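Local coordinates for protein heat-inducible transcription repressor hrcA homolog (Thermotoga maritima, PDB 1STZ) that probably represses class I heat-shock genes, the grpE-dnaK-dnaJ and groELS operons, by binding DNA, at residues I271-G276 and T312-N317; R277-K282 and F287-G292; N125-L130 and H318-Y323; Y24-E29 and R77-K82. All blocks are in the same frame, centred on the assembly; numbering follows the deposited sequence.

Interaction 1 (I271-G276 and T312-N317); sequences ITVRIG and TKYDRN
I275 and Y314 reach toward each other from opposite directions, the branched end of the isoleucine against the phenol end of the tyrosine. CD1 of I275 lies 3.7 Å from CE2 of Y314, approaching the ring obliquely. Beside it, CG2 of I275 sits 3.6 Å from the Y314 OH. V273 adds its CG2 near the ring plane, at the edge, 4.3 Å from CE2 of Y314. With CG anti to the carbonyl carbon (chi1 -74°), the Y314 side chain leaves the first turn of helix 314-334 toward strand 272-275. This is a helix packed on one face of an antiparallel sheet, in the C-terminal domain that belongs to the GAF clan. One face of the Y314 ring carries CG2 of T312, 3.8 Å above its centre, while the hydroxyl is hydrogen-bonded to K310 O and is thereby satisfied although buried. Were the Y314 ring cut back to an alanine, I275 and T312 would probably be left facing a gap, and K310 O would lose its hydroxyl partner. Behind the ring, T312 OG1 accepts a 2.9 Å bond from ND2 of N317, whose OD1 is gripped side-on by NE and NH2 of R316.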
# COMPACT_ATOMS: atom_id res chain seq x y z
N ILE A 271 7.11 15.20 20.21
CA ILE A 271 6.53 15.74 19.01
C ILE A 271 5.81 17.06 19.30
O ILE A 271 5.02 17.13 20.23
CB ILE A 271 5.57 14.70 18.38
CG1 ILE A 271 6.37 13.45 17.99
CG2 ILE A 271 4.82 15.30 17.20
CD1 ILE A 271 5.52 12.29 17.55
N THR A 272 6.13 18.10 18.54
CA THR A 272 5.45 19.40 18.65
C THR A 272 5.11 19.95 17.27
O THR A 272 5.63 19.50 16.24
CB THR A 272 6.33 20.46 19.38
OG1 THR A 272 7.57 20.63 18.68
CG2 THR A 272 6.76 20.03 20.80
N VAL A 273 4.24 20.96 17.27
CA VAL A 273 4.02 21.77 16.09
C VAL A 273 4.33 23.23 16.40
O VAL A 273 4.10 23.69 17.50
CB VAL A 273 2.56 21.61 15.54
CG1 VAL A 273 1.53 22.32 16.43
CG2 VAL A 273 2.48 22.12 14.13
N ARG A 274 4.92 23.93 15.45
CA ARG A 274 5.12 25.37 15.53
C ARG A 274 4.31 25.97 14.37
O ARG A 274 4.56 25.63 13.22
CB ARG A 274 6.59 25.74 15.43
CG ARG A 274 7.34 25.38 16.71
CD ARG A 274 8.79 25.76 16.69
NE ARG A 274 9.46 25.52 17.95
CZ ARG A 274 9.37 26.30 19.03
NH1 ARG A 274 8.66 27.42 19.04
NH2 ARG A 274 10.03 25.94 20.12
N ILE A 275 3.34 26.81 14.70
CA ILE A 275 2.41 27.40 13.75
C ILE A 275 2.75 28.87 13.55
O ILE A 275 2.84 29.63 14.51
CB ILE A 275 0.94 27.22 14.27
CG1 ILE A 275 0.58 25.75 14.36
CG2 ILE A 275 -0.05 27.92 13.36
CD1 ILE A 275 -0.60 25.44 15.25
N GLY A 276 2.95 29.26 12.30
CA GLY A 276 3.15 30.66 11.93
C GLY A 276 4.24 31.39 12.71
O GLY A 276 5.42 31.06 12.63
N THR A 312 -4.05 23.66 7.20
CA THR A 312 -3.86 22.23 6.96
C THR A 312 -4.64 21.40 7.95
O THR A 312 -5.10 21.90 8.99
CB THR A 312 -2.34 21.90 7.02
OG1 THR A 312 -2.09 20.54 6.67
CG2 THR A 312 -1.78 22.03 8.44
N LYS A 313 -4.78 20.12 7.66
CA LYS A 313 -5.50 19.21 8.55
C LYS A 313 -4.60 18.73 9.68
O LYS A 313 -3.92 17.71 9.54
CB LYS A 313 -6.01 18.03 7.72
CG LYS A 313 -7.04 18.43 6.66
CD LYS A 313 -7.52 17.22 5.86
CE LYS A 313 -8.89 17.46 5.22
NZ LYS A 313 -9.36 16.24 4.48
N TYR A 314 -4.58 19.48 10.79
CA TYR A 314 -3.65 19.25 11.88
C TYR A 314 -3.75 17.85 12.52
O TYR A 314 -2.73 17.26 12.83
CB TYR A 314 -3.78 20.34 12.97
CG TYR A 314 -3.18 21.68 12.54
CD1 TYR A 314 -3.96 22.64 11.89
CD2 TYR A 314 -1.84 21.96 12.76
CE1 TYR A 314 -3.40 23.87 11.49
CE2 TYR A 314 -1.28 23.16 12.37
CZ TYR A 314 -2.06 24.11 11.73
OH TYR A 314 -1.46 25.27 11.34
N ASP A 315 -4.96 17.34 12.68
CA ASP A 315 -5.18 16.04 13.33
C ASP A 315 -4.60 14.95 12.45
O ASP A 315 -3.92 14.06 12.92
CB ASP A 315 -6.67 15.81 13.56
CG ASP A 315 -6.98 14.80 14.66
OD1 ASP A 315 -6.16 13.91 14.97
OD2 ASP A 315 -8.07 14.81 15.27
N ARG A 316 -4.87 15.03 11.16
CA ARG A 316 -4.31 14.06 10.21
C ARG A 316 -2.78 14.12 10.25
O ARG A 316 -2.12 13.09 10.37
CB ARG A 316 -4.85 14.29 8.80
CG ARG A 316 -4.27 13.41 7.70
CD ARG A 316 -4.32 14.02 6.30
NE ARG A 316 -3.63 15.31 6.22
CZ ARG A 316 -3.70 16.17 5.20
NH1 ARG A 316 -4.44 15.91 4.14
NH2 ARG A 316 -3.04 17.33 5.25
N ASN A 317 -2.22 15.32 10.22
CA ASN A 317 -0.77 15.49 10.16
C ASN A 317 -0.06 14.97 11.41
O ASN A 317 1.01 14.37 11.32
CB ASN A 317 -0.37 16.96 9.93
CG ASN A 317 -0.82 17.49 8.59
OD1 ASN A 317 -1.33 16.76 7.74
ND2 ASN A 317 -0.65 18.78 8.39

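Interaction 2 (R277-K282 and F287-G292); sequences REIGRK and FAVFSG
The ring of F287 takes neither face nor edge to I279: chi1 of -66° leads it away from the loop 277-282, and the phenylalanine offers its CB instead, 3.9 Å from CD1 of I279. The flat group that the isoleucine does meet is the peptide carbonyl, with F287 O 3.5 Å from the same CD1. Two residues along the strand, V289 points toward the loop, and its CG2 methyl lies 3.6 Å from CD1 and 3.8 Å from CG1 of I279, the two side chains running at about a right angle. One methyl therefore rests at once on a CB, a carbonyl oxygen and a valine branch. I279 has its CG1 anti to the carbonyl carbon (chi1 -65°), which extends the chain from the loop to the strand.

The arrangement is the connection between two antiparallel neighbours, strands 272-275 and 287-296, folding the apolar I279 back against strand 287-296. F262 and L266 of helix 260-266 also touch I279, whereas A288 and F290 pack on helix 314-334. The polar residues of the loop look elsewhere: E278 forms a salt bridge with R85, and R281 pairs with E256 and D259. Since no hydrogen bond crosses the contact and F287 O probably already accepts from G276 N, the I279 methyl can lie beside that oxygen without costing it a partner; the association is van der Waals in character.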
# COMPACT_ATOMS: atom_id res chain seq x y z
N ARG A 277 3.84 32.37 13.50
CA ARG A 277 4.78 33.13 14.31
C ARG A 277 5.61 32.28 15.30
O ARG A 277 6.68 32.70 15.72
CB ARG A 277 4.09 34.28 15.05
CG ARG A 277 2.70 33.98 15.59
CD ARG A 277 2.66 33.05 16.80
NE ARG A 277 1.33 32.93 17.40
CZ ARG A 277 0.78 33.80 18.23
NH1 ARG A 277 1.43 34.93 18.60
NH2 ARG A 277 -0.44 33.55 18.72
N GLU A 278 5.10 31.11 15.67
CA GLU A 278 5.81 30.22 16.59
C GLU A 278 7.13 29.71 15.99
O GLU A 278 8.05 29.36 16.73
CB GLU A 278 4.92 29.06 17.03
CG GLU A 278 3.67 29.46 17.86
CD GLU A 278 2.65 28.32 18.00
OE1 GLU A 278 1.59 28.51 18.64
OE2 GLU A 278 2.91 27.21 17.48
N ILE A 279 7.25 29.73 14.67
CA ILE A 279 8.44 29.24 13.97
C ILE A 279 9.68 30.10 14.26
O ILE A 279 10.77 29.58 14.46
CB ILE A 279 8.16 29.13 12.44
CG1 ILE A 279 7.10 28.07 12.20
CG2 ILE A 279 9.44 28.78 11.65
CD1 ILE A 279 6.76 27.85 10.73
N GLY A 280 9.49 31.40 14.32
CA GLY A 280 10.54 32.32 14.73
C GLY A 280 11.14 33.14 13.62
O GLY A 280 12.03 33.94 13.90
N ARG A 281 10.68 32.97 12.38
CA ARG A 281 11.17 33.81 11.27
C ARG A 281 9.99 34.24 10.43
O ARG A 281 9.22 33.38 9.96
CB ARG A 281 12.18 33.04 10.43
CG ARG A 281 13.48 32.78 11.20
CD ARG A 281 14.70 32.46 10.35
NE ARG A 281 15.89 32.46 11.20
CZ ARG A 281 17.00 31.77 10.98
NH1 ARG A 281 17.12 31.02 9.91
NH2 ARG A 281 18.02 31.84 11.83
N LYS A 282 9.84 35.55 10.26
CA LYS A 282 8.70 36.12 9.54
C LYS A 282 8.54 35.55 8.12
O LYS A 282 7.44 35.38 7.64
CB LYS A 282 8.81 37.65 9.44
CG LYS A 282 8.40 38.38 10.70
CD LYS A 282 6.92 38.20 11.02
CE LYS A 282 6.35 39.30 11.91
NZ LYS A 282 6.62 39.08 13.37
N PHE A 287 3.64 28.96 7.21
CA PHE A 287 3.83 27.52 7.43
C PHE A 287 3.49 27.08 8.85
O PHE A 287 3.41 27.91 9.76
CB PHE A 287 5.30 27.16 7.18
CG PHE A 287 5.72 27.33 5.75
CD1 PHE A 287 6.33 28.51 5.32
CD2 PHE A 287 5.51 26.32 4.84
CE1 PHE A 287 6.71 28.67 4.01
CE2 PHE A 287 5.90 26.49 3.49
CZ PHE A 287 6.50 27.64 3.09
N ALA A 288 3.25 25.78 9.00
CA ALA A 288 3.35 25.05 10.24
C ALA A 288 4.43 23.97 10.06
O ALA A 288 4.59 23.41 8.95
CB ALA A 288 2.03 24.42 10.57
N VAL A 289 5.19 23.68 11.11
CA VAL A 289 6.15 22.58 11.12
C VAL A 289 5.90 21.62 12.26
O VAL A 289 5.88 22.03 13.40
CB VAL A 289 7.60 23.02 11.40
CG1 VAL A 289 8.59 22.10 10.68
CG2 VAL A 289 7.81 24.45 11.17
N PHE A 290 5.76 20.35 11.95
CA PHE A 290 5.85 19.29 12.95
C PHE A 290 7.30 18.83 13.02
O PHE A 290 7.96 18.66 12.01
CB PHE A 290 4.98 18.10 12.59
CG PHE A 290 3.53 18.29 12.93
CD1 PHE A 290 2.69 18.92 12.06
CD2 PHE A 290 3.02 17.86 14.14
CE1 PHE A 290 1.35 19.12 12.38
CE2 PHE A 290 1.68 18.05 14.45
CZ PHE A 290 0.85 18.67 13.56
N SER A 291 7.79 18.65 14.22
CA SER A 291 9.12 18.15 14.40
C SER A 291 9.17 17.15 15.53
O SER A 291 8.31 17.13 16.43
CB SER A 291 10.09 19.31 14.63
OG SER A 291 9.83 19.97 15.86
N GLY A 292 10.19 16.31 15.48
CA GLY A 292 10.41 15.26 16.46
C GLY A 292 11.69 14.50 16.10
O GLY A 292 12.28 14.73 15.05

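Interaction 3 (N125-L130 and H318-Y323); sequences NLLARL and HRVFEY
L127 and V320 form the nearest CA pair, 6.6 Å apart, between segments 125-130 and 318-323, which run almost exactly antiparallel (177°) with their axes 9.9 Å apart at closest. L127 divides its two methyls between successive residues of the facing helix. Its CD2 meets CG1 of V320 at 3.8 Å, while CD1 lies 3.8 Å from CD1 of F321, approaching that ring obliquely. The fork is turned to straddle both partners with chi1 at -148°, away from a staggered position. One turn further on, L130 comes to V320 at about a right angle, with its CD1 4.1 Å from the valine CG1. That single V320 branch is thus held between two leucines, and it points there because it stands anti to the backbone N (chi1 171°).

Shortened to an alanine, position L127 would lose both methyls, which is likely to open a gap beside V320 CG1 and take one support from the F321 ring, still packed on V304 and L306.

The pair joins helices far apart in sequence, 116-131 and 314-334, which pack on the five-stranded sheet: V304 and L306 of strand 299-309 touch both L127 and F321. V105 of helix 103-106 lies against L130 and V320. At the outer side a second subunit arrives, with its L182 on L130 and its E180 forming a salt bridge with R319, which also pairs with D102. The chemistry thus separates by position: between the helices only hydrocarbon meets, so shape complementarity sets the fit, while the charged R319 finds its partners to one side.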
# COMPACT_ATOMS: atom_id res chain seq x y z
N ASN A 125 8.71 9.75 2.09
CA ASN A 125 7.78 9.79 0.99
C ASN A 125 6.33 9.47 1.38
O ASN A 125 5.41 10.10 0.84
CB ASN A 125 8.29 8.94 -0.16
CG ASN A 125 9.43 9.64 -0.92
OD1 ASN A 125 9.19 10.58 -1.69
ND2 ASN A 125 10.68 9.24 -0.67
N LEU A 126 6.12 8.54 2.30
CA LEU A 126 4.76 8.24 2.74
C LEU A 126 4.21 9.42 3.57
O LEU A 126 3.05 9.80 3.43
CB LEU A 126 4.72 6.96 3.56
CG LEU A 126 3.31 6.54 4.00
CD1 LEU A 126 2.43 6.20 2.81
CD2 LEU A 126 3.35 5.33 4.93
N LEU A 127 5.05 9.96 4.44
CA LEU A 127 4.72 11.09 5.27
C LEU A 127 4.33 12.31 4.40
O LEU A 127 3.32 12.95 4.65
CB LEU A 127 5.90 11.45 6.19
CG LEU A 127 5.72 12.04 7.59
CD1 LEU A 127 6.94 12.86 8.02
CD2 LEU A 127 4.49 12.81 7.81
N ALA A 128 5.16 12.64 3.42
CA ALA A 128 4.91 13.75 2.49
C ALA A 128 3.62 13.55 1.72
O ALA A 128 2.80 14.47 1.59
CB ALA A 128 6.07 13.90 1.50
N ARG A 129 3.44 12.35 1.19
CA ARG A 129 2.25 12.04 0.41
C ARG A 129 0.94 12.16 1.19
O ARG A 129 -0.01 12.77 0.71
CB ARG A 129 2.35 10.65 -0.17
CG ARG A 129 1.18 10.29 -1.04
CD ARG A 129 1.47 9.17 -2.00
NE ARG A 129 2.02 8.00 -1.32
CZ ARG A 129 2.06 6.77 -1.84
NH1 ARG A 129 1.56 6.53 -3.06
NH2 ARG A 129 2.60 5.77 -1.15
N LEU A 130 0.91 11.62 2.40
CA LEU A 130 -0.32 11.56 3.19
C LEU A 130 -0.71 12.89 3.83
O LEU A 130 -1.85 13.08 4.19
CB LEU A 130 -0.17 10.51 4.30
CG LEU A 130 0.06 9.07 3.88
CD1 LEU A 130 -0.03 8.17 5.09
CD2 LEU A 130 -0.93 8.64 2.79
N HIS A 318 -0.66 15.24 12.57
CA HIS A 318 -0.15 14.76 13.85
C HIS A 318 -0.15 13.25 13.89
O HIS A 318 0.84 12.63 14.27
CB HIS A 318 -0.97 15.27 15.04
CG HIS A 318 -0.45 14.79 16.35
ND1 HIS A 318 -1.02 13.75 17.04
CD2 HIS A 318 0.62 15.19 17.08
CE1 HIS A 318 -0.33 13.51 18.14
NE2 HIS A 318 0.67 14.38 18.19
N ARG A 319 -1.26 12.66 13.49
CA ARG A 319 -1.42 11.22 13.52
C ARG A 319 -0.40 10.52 12.62
O ARG A 319 0.21 9.54 13.03
CB ARG A 319 -2.82 10.87 13.08
CG ARG A 319 -3.15 9.40 12.97
CD ARG A 319 -4.20 9.14 11.91
NE ARG A 319 -5.28 10.09 12.06
CZ ARG A 319 -5.97 10.66 11.08
NH1 ARG A 319 -5.78 10.37 9.80
NH2 ARG A 319 -6.90 11.54 11.40
N VAL A 320 -0.26 11.00 11.40
CA VAL A 320 0.62 10.40 10.42
C VAL A 320 2.09 10.57 10.85
O VAL A 320 2.87 9.64 10.70
CB VAL A 320 0.41 11.00 9.02
CG1 VAL A 320 1.46 10.54 8.06
CG2 VAL A 320 -0.93 10.62 8.49
N PHE A 321 2.43 11.72 11.42
CA PHE A 321 3.80 12.07 11.77
C PHE A 321 4.22 11.22 12.92
O PHE A 321 5.25 10.58 12.87
CB PHE A 321 3.88 13.54 12.12
CG PHE A 321 5.28 14.08 12.34
CD1 PHE A 321 5.98 14.63 11.28
CD2 PHE A 321 5.83 14.15 13.61
CE1 PHE A 321 7.22 15.19 11.47
CE2 PHE A 321 7.09 14.72 13.82
CZ PHE A 321 7.79 15.22 12.75
N GLU A 322 3.39 11.17 13.95
CA GLU A 322 3.66 10.34 15.09
C GLU A 322 3.81 8.83 14.75
O GLU A 322 4.72 8.17 15.25
CB GLU A 322 2.59 10.53 16.16
CG GLU A 322 2.91 9.77 17.43
CD GLU A 322 1.92 9.97 18.56
OE1 GLU A 322 0.69 10.00 18.31
OE2 GLU A 322 2.38 10.04 19.72
N TYR A 323 2.92 8.28 13.93
CA TYR A 323 3.04 6.87 13.52
C TYR A 323 4.38 6.58 12.85
O TYR A 323 5.06 5.64 13.23
CB TYR A 323 1.90 6.47 12.57
CG TYR A 323 1.78 4.98 12.30
CD1 TYR A 323 0.98 4.17 13.11
CD2 TYR A 323 2.44 4.39 11.24
CE1 TYR A 323 0.86 2.82 12.85
CE2 TYR A 323 2.32 3.04 10.98
CZ TYR A 323 1.54 2.26 11.79
OH TYR A 323 1.42 0.93 11.51

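Interaction 4 (Y24-E29 and R77-K82); sequences YCIVRE and RIPTDK
The winged-helix fold of the N-terminal DNA-binding region supplies this contact: V27, on its first helix 17-33, packs on P79 in the second strand of the wing, which pairs with strand 68-69 as a short antiparallel hairpin. The CA atoms of V27 and P79 are 6.0 Å apart. CG2 of V27 lies 3.8 Å from CB of P79 and 4.2 Å from its CG, the two side chains crossing at a slant. With CG1 anti to the backbone N (chi1 178°), the valine places its other methyl, CG2, on the proline.

I26 makes a looser companion contact. Its CG2 stands 4.4 Å from R77 O and 4.5 Å from CD of P79, so it lies loosely against the R77 carbonyl and the CD corner of the proline ring. The long R77 side chain itself leads away from the helix, toward residues of helix 52-64, which also gives M59 and L62 to I26. L84 and Y87 of helix 81-94 pack on V27, so the same valine lies between the wing strand and the helix that follows it.

Just beyond P79 the chain becomes helical, with D81 tying this end to the C-terminal domain through a salt bridge with K310 and a hydrogen bond to R277 N, and with T80 in the N-cap position, where its OG1 is hydrogen-bonded to the backbone N of G83, capping the helix.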
# COMPACT_ATOMS: atom_id res chain seq x y z
N TYR A 24 -13.90 26.51 17.20
CA TYR A 24 -13.52 25.23 16.64
C TYR A 24 -14.13 25.04 15.24
O TYR A 24 -13.44 24.64 14.31
CB TYR A 24 -13.99 24.12 17.58
CG TYR A 24 -13.56 22.76 17.17
CD1 TYR A 24 -14.46 21.88 16.59
CD2 TYR A 24 -12.26 22.34 17.36
CE1 TYR A 24 -14.08 20.62 16.23
CE2 TYR A 24 -11.86 21.08 16.99
CZ TYR A 24 -12.78 20.23 16.42
OH TYR A 24 -12.37 18.99 16.05
N CYS A 25 -15.42 25.37 15.09
CA CYS A 25 -16.09 25.19 13.80
C CYS A 25 -15.52 26.11 12.73
O CYS A 25 -15.32 25.68 11.60
CB CYS A 25 -17.60 25.37 13.92
SG CYS A 25 -18.39 23.90 14.58
N ILE A 26 -15.27 27.37 13.09
CA ILE A 26 -14.70 28.35 12.17
C ILE A 26 -13.38 27.84 11.59
O ILE A 26 -13.20 27.83 10.38
CB ILE A 26 -14.48 29.71 12.89
CG1 ILE A 26 -15.83 30.42 13.09
CG2 ILE A 26 -13.53 30.62 12.12
CD1 ILE A 26 -15.83 31.45 14.20
N VAL A 27 -12.47 27.40 12.46
CA VAL A 27 -11.16 26.91 12.05
C VAL A 27 -11.28 25.66 11.19
O VAL A 27 -10.63 25.55 10.17
CB VAL A 27 -10.25 26.62 13.26
CG1 VAL A 27 -8.91 26.08 12.80
CG2 VAL A 27 -10.01 27.89 14.07
N ARG A 28 -12.15 24.74 11.59
CA ARG A 28 -12.37 23.52 10.84
C ARG A 28 -12.93 23.84 9.46
O ARG A 28 -12.50 23.28 8.46
CB ARG A 28 -13.36 22.63 11.60
CG ARG A 28 -13.51 21.24 11.04
CD ARG A 28 -14.78 20.54 11.48
NE ARG A 28 -14.61 19.77 12.72
CZ ARG A 28 -13.97 18.60 12.79
NH1 ARG A 28 -13.41 18.06 11.71
NH2 ARG A 28 -13.88 17.96 13.96
N GLU A 29 -13.90 24.75 9.42
CA GLU A 29 -14.46 25.19 8.15
C GLU A 29 -13.43 25.93 7.30
O GLU A 29 -13.43 25.79 6.09
CB GLU A 29 -15.70 26.07 8.40
CG GLU A 29 -16.42 26.52 7.13
CD GLU A 29 -16.94 25.38 6.29
OE1 GLU A 29 -17.31 25.63 5.12
OE2 GLU A 29 -16.99 24.23 6.78
N ARG A 77 -14.84 35.53 8.89
CA ARG A 77 -13.64 35.70 9.69
C ARG A 77 -12.65 34.59 9.38
O ARG A 77 -13.00 33.55 8.84
CB ARG A 77 -14.01 35.72 11.17
CG ARG A 77 -14.96 36.87 11.57
CD ARG A 77 -14.37 38.25 11.32
NE ARG A 77 -15.15 39.38 11.84
CZ ARG A 77 -16.10 40.03 11.16
NH1 ARG A 77 -16.44 39.66 9.93
NH2 ARG A 77 -16.72 41.07 11.73
N ILE A 78 -11.39 34.83 9.74
CA ILE A 78 -10.31 33.89 9.45
C ILE A 78 -9.51 33.68 10.73
O ILE A 78 -9.25 34.64 11.44
CB ILE A 78 -9.40 34.49 8.34
CG1 ILE A 78 -10.09 34.39 6.98
CG2 ILE A 78 -8.05 33.77 8.27
CD1 ILE A 78 -9.30 35.04 5.84
N PRO A 79 -9.13 32.45 11.05
CA PRO A 79 -8.32 32.23 12.25
C PRO A 79 -6.96 32.93 12.21
O PRO A 79 -6.35 33.01 11.18
CB PRO A 79 -8.13 30.70 12.28
CG PRO A 79 -8.50 30.21 10.93
CD PRO A 79 -9.45 31.19 10.36
N THR A 80 -6.54 33.47 13.35
CA THR A 80 -5.17 33.90 13.55
C THR A 80 -4.32 32.71 13.91
O THR A 80 -4.83 31.61 14.03
CB THR A 80 -5.11 34.93 14.69
OG1 THR A 80 -5.50 34.31 15.91
CG2 THR A 80 -6.11 36.08 14.46
N ASP A 81 -3.03 32.92 14.09
CA ASP A 81 -2.15 31.85 14.58
C ASP A 81 -2.60 31.37 15.95
O ASP A 81 -2.48 30.19 16.27
CB ASP A 81 -0.69 32.30 14.64
CG ASP A 81 -0.08 32.51 13.27
OD1 ASP A 81 -0.69 32.04 12.28
OD2 ASP A 81 0.98 33.14 13.06
N LYS A 82 -3.14 32.28 16.76
CA LYS A 82 -3.67 31.91 18.07
C LYS A 82 -4.88 30.98 17.92
O LYS A 82 -5.01 30.00 18.64
CB LYS A 82 -4.03 33.16 18.87
CG LYS A 82 -4.33 32.88 20.31
CD LYS A 82 -4.86 34.11 20.99
CE LYS A 82 -5.01 33.92 22.48
NZ LYS A 82 -5.64 35.13 23.07

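All four contacts are buried and apolar, without a hydrogen bond across any of them, yet they serve different levels of the fold. Interactions 1 and 2 share the neighbouring strands 272-275 and 287-296; their centres are 9 Å apart and probable backbone hydrogen bonds, such as R274 O with V289 N (2.9 Å), join them. Interactions 1 and 3 share helix 314-334, and the first involves an aromatic hydroxyl where the other is purely hydrocarbon. Interaction 3 lies closest to the chain centre, about 8 Å from it, and yet borders a second subunit. Interaction 4, about 25 Å out in the winged-helix region, is separate from interaction 3, but its D81 reaches R277 of interaction 2 by a probable hydrogen bond.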